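Side-chain contacts in putative phosphomethylpyrimidine kinase (PDB 3MBH), which is probably a pyridoxal kinase of the ribokinase clan, transferring a phosphate from ATP to the hydroxymethyl group of pyridoxal, which is bound in this structure: residues 224-229 with 250-255; 257-262 with 269-274. All blocks are in the same frame, centred on the assembly; numbering follows the deposited sequence. Where two conformers were deposited one is given.

Contact 1 (224-229 with 250-255). With PXL (3-hydroxy-5-(hydroxymethyl)-2-methylisonicotinaldehyde), chain G.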
loop_
_atom_site.group_PDB
_atom_site.type_symbol
_atom_site.label_atom_id
_atom_site.label_comp_id
_atom_site.label_asym_id
_atom_site.label_seq_id
_atom_site.Cartn_x
_atom_site.Cartn_y
_atom_site.Cartn_z
ATOM N N GLY A 224 -5.947 21.931 16.036
ATOM C CA GLY A 224 -6.647 21.266 17.137
ATOM C C GLY A 224 -7.750 20.310 16.655
ATOM O O GLY A 224 -7.976 19.270 17.243
ATOM N N ASP A 225 -8.429 20.676 15.567
ATOM C CA ASP A 225 -9.405 19.823 14.977
ATOM C C ASP A 225 -8.749 18.607 14.326
ATOM O O ASP A 225 -9.257 17.486 14.444
ATOM C CB ASP A 225 -10.289 20.580 13.979
ATOM C CG ASP A 225 -11.017 21.764 14.611
ATOM O OD1 ASP A 225 -11.578 21.645 15.742
ATOM O OD2 ASP A 225 -10.989 22.834 13.957
ATOM N N THR A 226 -7.608 18.795 13.685
ATOM C CA THR A 226 -6.884 17.654 13.101
ATOM C C THR A 226 -6.380 16.753 14.218
ATOM O O THR A 226 -6.563 15.534 14.175
ATOM C CB THR A 226 -5.689 18.112 12.258
ATOM O OG1 THR A 226 -6.174 18.812 11.134
ATOM C CG2 THR A 226 -4.837 16.922 11.795
ATOM N N PHE A 227 -5.774 17.355 15.230
ATOM C CA PHE A 227 -5.297 16.615 16.388
ATOM C C PHE A 227 -6.382 15.744 17.065
ATOM O O PHE A 227 -6.193 14.561 17.313
ATOM C CB PHE A 227 -4.694 17.573 17.432
ATOM C CG PHE A 227 -4.193 16.875 18.668
ATOM C CD1 PHE A 227 -2.925 16.359 18.714
ATOM C CD2 PHE A 227 -5.016 16.715 19.783
ATOM C CE1 PHE A 227 -2.477 15.672 19.853
ATOM C CE2 PHE A 227 -4.575 16.028 20.935
ATOM C CZ PHE A 227 -3.312 15.526 20.966
ATOM N N THR A 228 -7.513 16.367 17.359
ATOM C CA THR A 228 -8.592 15.710 18.091
ATOM C C THR A 228 -9.274 14.665 17.235
ATOM O O THR A 228 -9.623 13.594 17.758
ATOM C CB THR A 228 -9.573 16.748 18.764
ATOM O OG1 THR A 228 -8.780 17.640 19.567
ATOM C CG2 THR A 228 -10.677 16.024 19.625
ATOM N N SER A 229 -9.372 14.916 15.919
ATOM C CA SER A 229 -9.944 13.941 14.979
ATOM C C SER A 229 -9.065 12.655 14.944
ATOM O O SER A 229 -9.592 11.519 15.032
ATOM C CB SER A 229 -10.033 14.525 13.556
ATOM O OG SER A 229 -11.057 15.492 13.438
ATOM N N GLN A 250 2.430 13.063 14.725
ATOM C CA GLN A 250 3.179 12.760 13.519
ATOM C C GLN A 250 2.415 13.141 12.260
ATOM O O GLN A 250 3.002 13.656 11.328
ATOM C CB GLN A 250 3.655 11.305 13.536
ATOM C CG GLN A 250 4.739 11.208 14.672
ATOM C CD GLN A 250 5.334 9.838 14.827
ATOM O OE1 GLN A 250 5.550 9.144 13.819
ATOM N NE2 GLN A 250 5.591 9.421 16.090
ATOM N N PHE A 251 1.102 12.961 12.279
ATOM C CA PHE A 251 0.252 13.325 11.152
ATOM C C PHE A 251 0.306 14.814 10.952
ATOM O O PHE A 251 0.530 15.262 9.849
ATOM C CB PHE A 251 -1.192 12.882 11.374
ATOM C CG PHE A 251 -2.095 13.132 10.224
ATOM C CD1 PHE A 251 -1.945 12.417 9.041
ATOM C CD2 PHE A 251 -3.112 14.082 10.309
ATOM C CE1 PHE A 251 -2.812 12.652 7.953
ATOM C CE2 PHE A 251 -3.979 14.290 9.268
ATOM C CZ PHE A 251 -3.822 13.582 8.074
ATOM N N ILE A 252 0.161 15.572 12.024
ATOM C CA ILE A 252 0.221 17.031 11.958
ATOM C C ILE A 252 1.595 17.524 11.486
ATOM O O ILE A 252 1.658 18.457 10.707
ATOM C CB ILE A 252 -0.122 17.696 13.324
ATOM C CG1 ILE A 252 -1.595 17.459 13.656
ATOM C CG2 ILE A 252 0.193 19.214 13.296
ATOM C CD1 ILE A 252 -1.913 17.706 15.132
ATOM N N LEU A 253 2.661 16.908 11.962
ATOM C CA LEU A 253 4.012 17.289 11.535
ATOM C C LEU A 253 4.174 17.149 10.038
ATOM O O LEU A 253 4.688 18.036 9.386
ATOM C CB LEU A 253 5.103 16.480 12.251
ATOM C CG LEU A 253 6.571 16.797 11.938
ATOM C CD1 LEU A 253 6.886 18.309 12.102
ATOM C CD2 LEU A 253 7.514 15.935 12.865
ATOM N N GLN A 254 3.674 16.046 9.514
ATOM C CA GLN A 254 3.692 15.771 8.079
ATOM C C GLN A 254 2.900 16.772 7.306
ATOM O O GLN A 254 3.360 17.246 6.289
ATOM C CB GLN A 254 3.165 14.361 7.792
ATOM C CG GLN A 254 4.037 13.347 8.309
ATOM C CD GLN A 254 3.547 12.000 7.975
ATOM O OE1 GLN A 254 3.915 11.481 6.918
ATOM N NE2 GLN A 254 2.647 11.437 8.811
ATOM N N GLY A 255 1.709 17.091 7.814
ATOM C CA GLY A 255 0.869 18.140 7.242
ATOM C C GLY A 255 1.487 19.534 7.238
ATOM O O GLY A 255 1.249 20.313 6.333
HETATM O OP4 PXL G . -11.452 24.445 16.001
HETATM C C5A PXL G . -10.930 25.652 15.467
HETATM C C5 PXL G . -12.059 26.407 14.757
HETATM C C6 PXL G . -13.260 25.856 14.355
HETATM N N1 PXL G . -14.210 26.583 13.768
HETATM C C2 PXL G . -14.129 27.890 13.445
HETATM C C3 PXL G . -12.886 28.586 13.805
HETATM C C4 PXL G . -11.844 27.801 14.508
HETATM C C4A PXL G . -10.533 28.328 14.883
HETATM O O4A PXL G . -10.287 29.365 14.353
HETATM O O3 PXL G . -12.666 29.894 13.600
HETATM C C2A PXL G . -15.322 28.493 12.721
#
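Thr226 points its methyl group at the rim of the Phe251 ring, and the two side chains cross at about a right angle. CG2 of Thr226 lies 3.6 Å from CD2 of Phe251 and nearly in the ring plane, so the methyl meets the aromatic edge. The first torsion of Thr226 (chi1 -66°) accounts for this by turning CG2 anti to the backbone N. The same CG2 also packs 3.8 Å from CG1 of Ile252, which makes this methyl a wedge between two consecutive residues of the facing helix. Ile252 then carries the contact onward. Its chain extends to place CD1 3.6 Å from CB of Phe227, at the root of that side chain. From there CD1 lies near the plane of the Phe227 ring, 4.0 Å from its atom CD1, again at an edge. Four buried side chains thus join helices 223-236 and 241-257, whose local axes approach to 9.9 Å at 143°, a roughly antiparallel pairing. The Gly-Thr-Gly-Asp signature of ribokinase-like kinases runs into the start of helix 223-236, and Asp225 ends it. Its OD2 accepts a hydrogen bond of 2.6 Å from OP4 of the pyridoxal, the hydroxyl that a pyridoxal kinase would phosphorylate, consistent with the base role of this aspartate in the family; Ser23 N also binds OD2. One turn further on, Ser229 OG donates to Asp225 O at 2.9 Å, on the opposite face of the carbonyl plane from Ser229 N. Val26 and Ile30 of helix 24-33 pack against Thr226.

Contact 2 (257-262 with 269-274)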
loop_
_atom_site.group_PDB
_atom_site.type_symbol
_atom_site.label_atom_id
_atom_site.label_comp_id
_atom_site.label_asym_id
_atom_site.label_seq_id
_atom_site.Cartn_x
_atom_site.Cartn_y
_atom_site.Cartn_z
ATOM N N ARG A 257 5.006 20.093 7.438
ATOM C CA ARG A 257 6.165 19.841 6.551
ATOM C C ARG A 257 5.839 19.900 5.047
ATOM O O ARG A 257 6.707 20.175 4.228
ATOM C CB ARG A 257 6.745 18.449 6.846
ATOM C CG ARG A 257 7.875 18.407 7.864
ATOM C CD ARG A 257 7.961 17.077 8.601
ATOM N NE ARG A 257 8.780 16.071 7.920
ATOM C CZ ARG A 257 10.070 15.876 8.136
ATOM N NH1 ARG A 257 10.709 14.930 7.490
ATOM N NH2 ARG A 257 10.734 16.628 8.986
ATOM N N ALA A 258 4.590 19.573 4.706
ATOM C CA ALA A 258 4.108 19.578 3.323
ATOM C C ALA A 258 3.910 21.021 2.825
ATOM O O ALA A 258 3.922 21.244 1.631
ATOM C CB ALA A 258 2.793 18.715 3.188
ATOM N N THR A 259 3.759 22.002 3.718
ATOM C CA THR A 259 3.618 23.420 3.309
ATOM C C THR A 259 4.937 24.143 3.103
ATOM O O THR A 259 4.945 25.326 2.733
ATOM C CB THR A 259 2.831 24.258 4.365
ATOM O OG1 THR A 259 3.641 24.498 5.518
ATOM C CG2 THR A 259 1.524 23.617 4.714
ATOM N N PHE A 260 6.062 23.483 3.343
ATOM C CA PHE A 260 7.326 24.176 3.336
ATOM C C PHE A 260 7.946 24.327 1.924
ATOM O O PHE A 260 7.863 23.459 1.052
ATOM C CB PHE A 260 8.399 23.504 4.194
ATOM C CG PHE A 260 8.116 23.414 5.672
ATOM C CD1 PHE A 260 7.137 24.184 6.323
ATOM C CD2 PHE A 260 8.963 22.614 6.441
ATOM C CE1 PHE A 260 6.964 24.085 7.648
ATOM C CE2 PHE A 260 8.824 22.514 7.762
ATOM C CZ PHE A 260 7.829 23.229 8.400
ATOM N N GLY A 261 8.655 25.417 1.736
ATOM C CA GLY A 261 9.455 25.550 0.519
ATOM C C GLY A 261 8.752 26.295 -0.603
ATOM O O GLY A 261 9.215 26.332 -1.722
ATOM N N TYR A 262 7.637 26.911 -0.282
ATOM C CA TYR A 262 7.024 27.855 -1.219
ATOM C C TYR A 262 6.110 28.750 -0.449
ATOM O O TYR A 262 5.869 28.500 0.747
ATOM C CB TYR A 262 6.251 27.132 -2.314
ATOM C CG TYR A 262 5.128 26.350 -1.788
ATOM C CD1 TYR A 262 5.363 25.172 -1.077
ATOM C CD2 TYR A 262 3.794 26.787 -1.972
ATOM C CE1 TYR A 262 4.287 24.439 -0.548
ATOM C CE2 TYR A 262 2.719 26.045 -1.475
ATOM C CZ TYR A 262 3.004 24.874 -0.768
ATOM O OH TYR A 262 1.996 24.126 -0.276
ATOM N N GLY A 269 -4.286 26.319 6.615
ATOM C CA GLY A 269 -4.132 25.109 7.388
ATOM C C GLY A 269 -3.024 24.189 6.927
ATOM O O GLY A 269 -2.297 24.473 5.949
ATOM N N ILE A 270 -2.911 23.076 7.622
ATOM C CA ILE A 270 -2.062 21.967 7.150
ATOM C C ILE A 270 -2.495 21.447 5.795
ATOM O O ILE A 270 -3.660 21.648 5.394
ATOM C CB ILE A 270 -1.947 20.843 8.204
ATOM C CG1 ILE A 270 -3.264 20.083 8.379
ATOM C CG2 ILE A 270 -1.486 21.481 9.494
ATOM C CD1 ILE A 270 -3.142 18.687 9.001
ATOM N N LEU A 271 -1.565 20.878 5.028
ATOM C CA LEU A 271 -1.953 20.319 3.737
ATOM C C LEU A 271 -2.526 18.909 3.893
ATOM O O LEU A 271 -1.893 17.905 3.518
ATOM C CB LEU A 271 -0.836 20.337 2.730
ATOM C CG LEU A 271 -0.639 21.583 1.913
ATOM C CD1 LEU A 271 0.435 21.270 0.879
ATOM C CD2 LEU A 271 -1.916 22.117 1.250
ATOM N N LEU A 272 -3.726 18.887 4.458
ATOM C CA LEU A 272 -4.426 17.692 4.834
ATOM C C LEU A 272 -4.481 16.656 3.701
ATOM O O LEU A 272 -4.077 15.497 3.878
ATOM C CB LEU A 272 -5.850 18.079 5.321
ATOM C CG LEU A 272 -6.612 16.851 5.838
ATOM C CD1 LEU A 272 -5.810 16.148 7.021
ATOM C CD2 LEU A 272 -7.992 17.278 6.303
ATOM N N GLU A 273 -4.928 17.080 2.519
ATOM C CA GLU A 273 -5.145 16.127 1.408
ATOM C C GLU A 273 -3.919 15.542 0.913
ATOM O O GLU A 273 -3.894 14.404 0.421
ATOM C CB GLU A 273 -5.971 16.738 0.267
ATOM C CG GLU A 273 -7.372 17.063 0.737
ATOM C CD GLU A 273 -7.486 18.296 1.517
ATOM O OE1 GLU A 273 -6.485 19.089 1.584
ATOM O OE2 GLU A 273 -8.585 18.495 2.076
ATOM N N LYS A 274 -2.830 16.246 1.160
ATOM C CA LYS A 274 -1.562 15.783 0.717
ATOM C C LYS A 274 -1.029 14.691 1.626
ATOM O O LYS A 274 -0.249 13.844 1.176
ATOM C CB LYS A 274 -0.616 16.999 0.642
ATOM C CG LYS A 274 0.648 16.808 -0.035
ATOM C CD LYS A 274 0.579 16.838 -1.536
ATOM C CE LYS A 274 2.005 16.358 -2.008
ATOM N NZ LYS A 274 2.145 16.273 -3.456
#
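Thr259 OG1 donates a hydrogen bond to the backbone O of Ile256, while its methyl faces Leu271. With chi1 at 74°, OG1 sits between the backbone N and the carbonyl carbon while CG2 is directed across the contact. There CG2 lies 4.1 Å from CG of Leu271, the two side chains meeting at a slant. Ala258 presents the second apolar surface: its CB is 4.0 Å from CB of Leu271, the methyl lying against the base of the leucine. One branch of the leucine, CD1, also meets two oxygens. CD1 of Leu271 comes within 3.5 Å of Tyr262 OH, the two side chains approaching from opposite directions. Ala258 O is 3.6 Å from that same CD1 and also lies in plane at the edge of the Tyr262 ring, so methyl, carbonyl and phenol are gathered together. Leu271 is the centre of an inverse gamma turn, closed by a weak bond of 2.9 Å from Leu272 N to Ile270 O, and its side chain points toward these groups. Lys274 adds only its CG, 4.3 Å from CB of Ala258, before its chain leads away. Val7 of a third subunit packs on both Leu271 and Lys274, and Arg257 forms a salt bridge with Asp246 of the second subunit, placing the contact near subunit boundaries. Within the chain, 257-262 begins at the last residue of helix 241-257 and continues as the loop that leaves it, and 269-274 enters the short, weakly bonded helix 272-275, with Ile270 touching Thr226 of helix 223-236.

The two contacts follow each other along the chain, contact 1 closing before contact 2 opens, and their centres are about 12 Å apart on the same side of the chain's centre. Helix 241-257 is common ground: it supplies the second segment of contact 1 and ends at the start of contact 2. The probable hydrogen bond between Gly255 O and Leu271 N (3.2 Å) and the packing of Phe251 CZ on Leu272 CD1 (3.4 Å) tie them directly. Thr226 OG1 also packs on Ile270 CD1 (3.7 Å), so the helix that carries Asp225 touches segment 269-274. Both contacts also touch the second subunit, so the region beside the pyridoxal site borders a subunit interface.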